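PDB 3O12: regulation of enolase protein 1 from Saccharomyces cerevisiae, which functions in the galactose metabolic pathway via the GAL83 protein and may control the level of the enolase ENO1. Local coordinates for residues S164-K167 with K168-P171; R105-D108 with G109-L112. All blocks are in the same frame, centred on the assembly; numbering follows the deposited sequence.

Interaction 1 (S164-K167 with K168-P171); sequences SSDK and KTWP
With chi1 of Ser164 at -179°, its OG swings beside its own carbonyl carbon and meets the returning chain, where it donates to Thr169 O at 2.8 Å. The same oxygen accepts from the backbone N of Asp166 and of Lys167, an ST turn and ST motif that curl the chain around one hydroxyl held by three bonds. Asp166 tucks its CG between its backbone N and carbonyl carbon (chi1 59°), which brings OD2 to the backbone of Lys168 and Thr169. There OD2 takes two backbone donors from the same face of its plane: Lys168 N at 2.8 Å, well above that plane, and Thr169 N at 3.0 Å, nearly straight and on the syn side. The two N-H groups should stabilise the carboxylate's negative charge. Trp170 packs against Ser164 and Lys167. Ser164 CB sits over one face of its six-membered ring, 3.6 Å from the centroid, in a CH-pi contact, while the extended Lys167 chain runs alongside, CG 3.9 Å from CZ2. A water in the plane of the indole, at its edge, accepts from Trp170 NE1 and donates to Lys167 O. This surface hairpin loop connects strands 158-164 and 172-177; Trp170 packs on Trp149 and forms a cation-pi pair with Arg151, both of strand 148-155, and Lys167 NZ reaches a salt bridge with Glu204 of strand 199-208.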
loop_
_atom_site.group_PDB
_atom_site.type_symbol
_atom_site.label_atom_id
_atom_site.label_comp_id
_atom_site.label_asym_id
_atom_site.label_seq_id
_atom_site.Cartn_x
_atom_site.Cartn_y
_atom_site.Cartn_z
ATOM N N SER A 164 -6.446 5.823 -9.497
ATOM C CA SER A 164 -6.553 6.719 -10.645
ATOM C C SER A 164 -5.379 6.572 -11.600
ATOM O O SER A 164 -4.246 6.366 -11.175
ATOM C CB SER A 164 -6.657 8.169 -10.171
ATOM O OG SER A 164 -6.797 9.049 -11.281
ATOM N N SER A 165 -5.657 6.670 -12.900
ATOM C CA SER A 165 -4.599 6.640 -13.901
ATOM C C SER A 165 -4.230 8.043 -14.368
ATOM O O SER A 165 -3.255 8.221 -15.098
ATOM C CB SER A 165 -5.042 5.811 -15.104
ATOM O OG SER A 165 -6.130 6.442 -15.755
ATOM N N ASP A 166 -5.001 9.043 -13.945
ATOM C CA ASP A 166 -4.833 10.393 -14.486
ATOM C C ASP A 166 -4.903 11.513 -13.448
ATOM O O ASP A 166 -4.714 12.689 -13.778
ATOM C CB ASP A 166 -5.831 10.645 -15.627
ATOM C CG ASP A 166 -7.282 10.503 -15.191
ATOM O OD1 ASP A 166 -8.161 10.507 -16.082
ATOM O OD2 ASP A 166 -7.560 10.390 -13.979
ATOM N N LYS A 167 -5.143 11.139 -12.196
ATOM C CA LYS A 167 -5.277 12.105 -11.108
ATOM C C LYS A 167 -6.503 12.998 -11.311
ATOM O O LYS A 167 -6.618 14.055 -10.686
ATOM C CB LYS A 167 -3.999 12.948 -10.950
ATOM C CG LYS A 167 -3.628 13.228 -9.496
ATOM C CD LYS A 167 -2.423 14.138 -9.363
ATOM C CE LYS A 167 -2.153 14.442 -7.894
ATOM N NZ LYS A 167 -1.006 15.385 -7.715
ATOM N N LYS A 168 -7.412 12.565 -12.185
ATOM C CA LYS A 168 -8.638 13.309 -12.469
ATOM C C LYS A 168 -9.884 12.537 -12.034
ATOM O O LYS A 168 -10.782 13.110 -11.417
ATOM C CB LYS A 168 -8.746 13.646 -13.962
ATOM C CG LYS A 168 -7.560 14.423 -14.531
ATOM C CD LYS A 168 -7.403 15.774 -13.858
ATOM C CE LYS A 168 -6.168 16.499 -14.361
ATOM N NZ LYS A 168 -6.007 17.805 -13.664
ATOM N N THR A 169 -9.930 11.246 -12.377
ATOM C CA THR A 169 -11.053 10.362 -12.093
ATOM C C THR A 169 -10.600 9.273 -11.122
ATOM O O THR A 169 -9.529 8.695 -11.305
ATOM C CB THR A 169 -11.539 9.688 -13.391
ATOM O OG1 THR A 169 -11.679 10.685 -14.414
ATOM C CG2 THR A 169 -12.863 8.991 -13.174
ATOM N N TRP A 170 -11.415 8.998 -10.103
ATOM C CA TRP A 170 -11.020 8.127 -8.989
ATOM C C TRP A 170 -12.011 6.999 -8.692
ATOM O O TRP A 170 -12.714 7.036 -7.680
ATOM C CB TRP A 170 -10.834 8.968 -7.722
ATOM C CG TRP A 170 -9.770 10.018 -7.834
ATOM C CD1 TRP A 170 -9.914 11.287 -8.315
ATOM C CD2 TRP A 170 -8.392 9.891 -7.446
ATOM N NE1 TRP A 170 -8.713 11.957 -8.255
ATOM C CE2 TRP A 170 -7.763 11.119 -7.728
ATOM C CE3 TRP A 170 -7.630 8.855 -6.890
ATOM C CZ2 TRP A 170 -6.409 11.345 -7.469
ATOM C CZ3 TRP A 170 -6.288 9.080 -6.636
ATOM C CH2 TRP A 170 -5.692 10.315 -6.926
ATOM N N PRO A 171 -12.054 5.974 -9.558
ATOM C CA PRO A 171 -12.951 4.835 -9.335
ATOM C C PRO A 171 -12.695 4.115 -8.012
ATOM O O PRO A 171 -11.556 4.005 -7.542
ATOM C CB PRO A 171 -12.645 3.897 -10.510
ATOM C CG PRO A 171 -11.397 4.402 -11.125
ATOM C CD PRO A 171 -11.329 5.868 -10.834
HETATM O O HOH W 1 -8.578 6.967 -13.544
HETATM O O HOH W 2 -7.661 14.641 -8.336
HETATM O O HOH W 3 -4.838 16.658 -10.720
#

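Interaction 2 (R105-D108 with G109-L112); sequences RIDD and GHWL
The imidazole of His110 meets Asp107 edge-on: OD1 lies in the ring plane and accepts from ND1 at 2.8 Å through its syn lone pair, although carboxylate and ring planes are 61° apart. On the anti side, tilted from the carboxylate plane, the same OD1 takes Gly109 N at 3.0 Å, which should restrain the carboxylate and imidazole. Placing Asp107 CG between its backbone N and carbonyl carbon (chi1 53°) brings OD1 to these donors. The Trp111 indole has Asp107 O in plane at its edge, 3.5 Å from CD1, and its NE1 makes a weak bond to Asp108 O at 3.1 Å. The Arg105 and Trp111 side chains cross, their flat groups 11° from parallel but meeting only at a corner, NH1 4.0 Å from CD1, not in a stack; Asp108 N lies above one guanidinium face, toward its rim. The backbone makes a type I turn from Asp107 to His110, whose side chains share one sheet face, those of Arg105 and Trp111 the other. Ile106 N bonds His110 O at 2.9 Å and Asp107 N does so weakly, a classic beta bulge. The hairpin joins strands 102-105 and 110-119 of the nine-stranded antiparallel sheet; Trp111 rests on Val128 and Thr130 of strand 122-131, while Arg105 NH2 forms a salt bridge with Asp70 of strand 68-78.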
loop_
_atom_site.group_PDB
_atom_site.type_symbol
_atom_site.label_atom_id
_atom_site.label_comp_id
_atom_site.label_asym_id
_atom_site.label_seq_id
_atom_site.Cartn_x
_atom_site.Cartn_y
_atom_site.Cartn_z
ATOM N N ARG A 105 -2.098 0.765 8.483
ATOM C CA ARG A 105 -1.764 -0.212 9.507
ATOM C C ARG A 105 -2.117 0.305 10.891
ATOM O O ARG A 105 -1.827 1.466 11.229
ATOM C CB ARG A 105 -0.263 -0.525 9.437
ATOM C CG ARG A 105 0.256 -1.540 10.455
ATOM C CD ARG A 105 1.726 -1.823 10.140
ATOM N NE ARG A 105 2.398 -2.684 11.112
ATOM C CZ ARG A 105 2.691 -3.965 10.907
ATOM N NH1 ARG A 105 2.351 -4.561 9.765
ATOM N NH2 ARG A 105 3.330 -4.657 11.839
ATOM N N ILE A 106 -2.727 -0.565 11.694
ATOM C CA ILE A 106 -2.885 -0.329 13.128
ATOM C C ILE A 106 -1.799 -1.119 13.860
ATOM O O ILE A 106 -1.060 -0.572 14.678
ATOM C CB ILE A 106 -4.277 -0.768 13.607
ATOM C CG1 ILE A 106 -5.376 0.070 12.939
ATOM C CG2 ILE A 106 -4.366 -0.680 15.140
ATOM C CD1 ILE A 106 -6.791 -0.432 13.226
ATOM N N ASP A 107 -1.709 -2.416 13.562
ATOM C CA ASP A 107 -0.671 -3.280 14.123
ATOM C C ASP A 107 -0.503 -4.493 13.219
ATOM O O ASP A 107 -1.092 -4.538 12.137
ATOM C CB ASP A 107 -0.989 -3.702 15.563
ATOM C CG ASP A 107 -2.367 -4.329 15.716
ATOM O OD1 ASP A 107 -2.817 -5.077 14.817
ATOM O OD2 ASP A 107 -3.000 -4.092 16.767
ATOM N N ASP A 108 0.290 -5.473 13.635
ATOM C CA ASP A 108 0.585 -6.582 12.723
ATOM C C ASP A 108 -0.631 -7.451 12.387
ATOM O O ASP A 108 -0.609 -8.214 11.414
ATOM C CB ASP A 108 1.767 -7.431 13.213
ATOM C CG ASP A 108 1.480 -8.157 14.513
ATOM O OD1 ASP A 108 0.347 -8.073 15.024
ATOM O OD2 ASP A 108 2.409 -8.811 15.028
ATOM N N GLY A 109 -1.702 -7.310 13.160
ATOM C CA GLY A 109 -2.904 -8.086 12.934
ATOM C C GLY A 109 -4.030 -7.335 12.248
ATOM O O GLY A 109 -5.031 -7.922 11.877
ATOM N N HIS A 110 -3.866 -6.028 12.069
ATOM C CA HIS A 110 -4.927 -5.195 11.511
ATOM C C HIS A 110 -4.317 -4.179 10.567
ATOM O O HIS A 110 -3.691 -3.198 10.997
ATOM C CB HIS A 110 -5.704 -4.497 12.627
ATOM C CG HIS A 110 -6.236 -5.451 13.644
ATOM N ND1 HIS A 110 -5.469 -5.929 14.682
ATOM C CD2 HIS A 110 -7.435 -6.072 13.741
ATOM C CE1 HIS A 110 -6.185 -6.783 15.396
ATOM N NE2 HIS A 110 -7.383 -6.881 14.849
ATOM N N TRP A 111 -4.467 -4.452 9.275
ATOM C CA TRP A 111 -3.887 -3.611 8.244
ATOM C C TRP A 111 -4.562 -3.852 6.910
ATOM O O TRP A 111 -5.334 -4.799 6.744
ATOM C CB TRP A 111 -2.370 -3.835 8.124
ATOM C CG TRP A 111 -1.884 -5.277 8.011
ATOM C CD1 TRP A 111 -1.331 -6.023 9.003
ATOM C CD2 TRP A 111 -1.859 -6.106 6.829
ATOM N NE1 TRP A 111 -0.973 -7.264 8.536
ATOM C CE2 TRP A 111 -1.285 -7.343 7.202
ATOM C CE3 TRP A 111 -2.268 -5.924 5.503
ATOM C CZ2 TRP A 111 -1.120 -8.400 6.301
ATOM C CZ3 TRP A 111 -2.095 -6.971 4.603
ATOM C CH2 TRP A 111 -1.531 -8.194 5.004
ATOM N N LEU A 112 -4.291 -2.970 5.965
ATOM C CA LEU A 112 -4.750 -3.112 4.596
ATOM C C LEU A 112 -3.605 -2.744 3.688
ATOM O O LEU A 112 -2.864 -1.805 3.974
ATOM C CB LEU A 112 -5.931 -2.178 4.327
ATOM C CG LEU A 112 -6.339 -2.168 2.847
ATOM C CD1 LEU A 112 -7.833 -2.437 2.639
ATOM C CD2 LEU A 112 -5.879 -0.879 2.166
#

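Along the chain, interaction 2 closes well before interaction 1 begins, and the two lie on opposite sides of the chain's centre, with their own centres about 26 Å apart and nearest atoms about 12 Å apart. Each reverses the chain between successive antiparallel strands, interaction 2 by a short bulged beta turn in the nine-stranded sheet, interaction 1 by a longer loop joining strands 158-164 and 172-177, neighbours at one edge of the seven-stranded sheet. At interaction 2 the sheets touch, Leu112 packing on Leu159 and Ile161 of strand 158-164, which leads on to interaction 1. Both reversals belong to the DUF1349 region of this helix-free, all-beta chain.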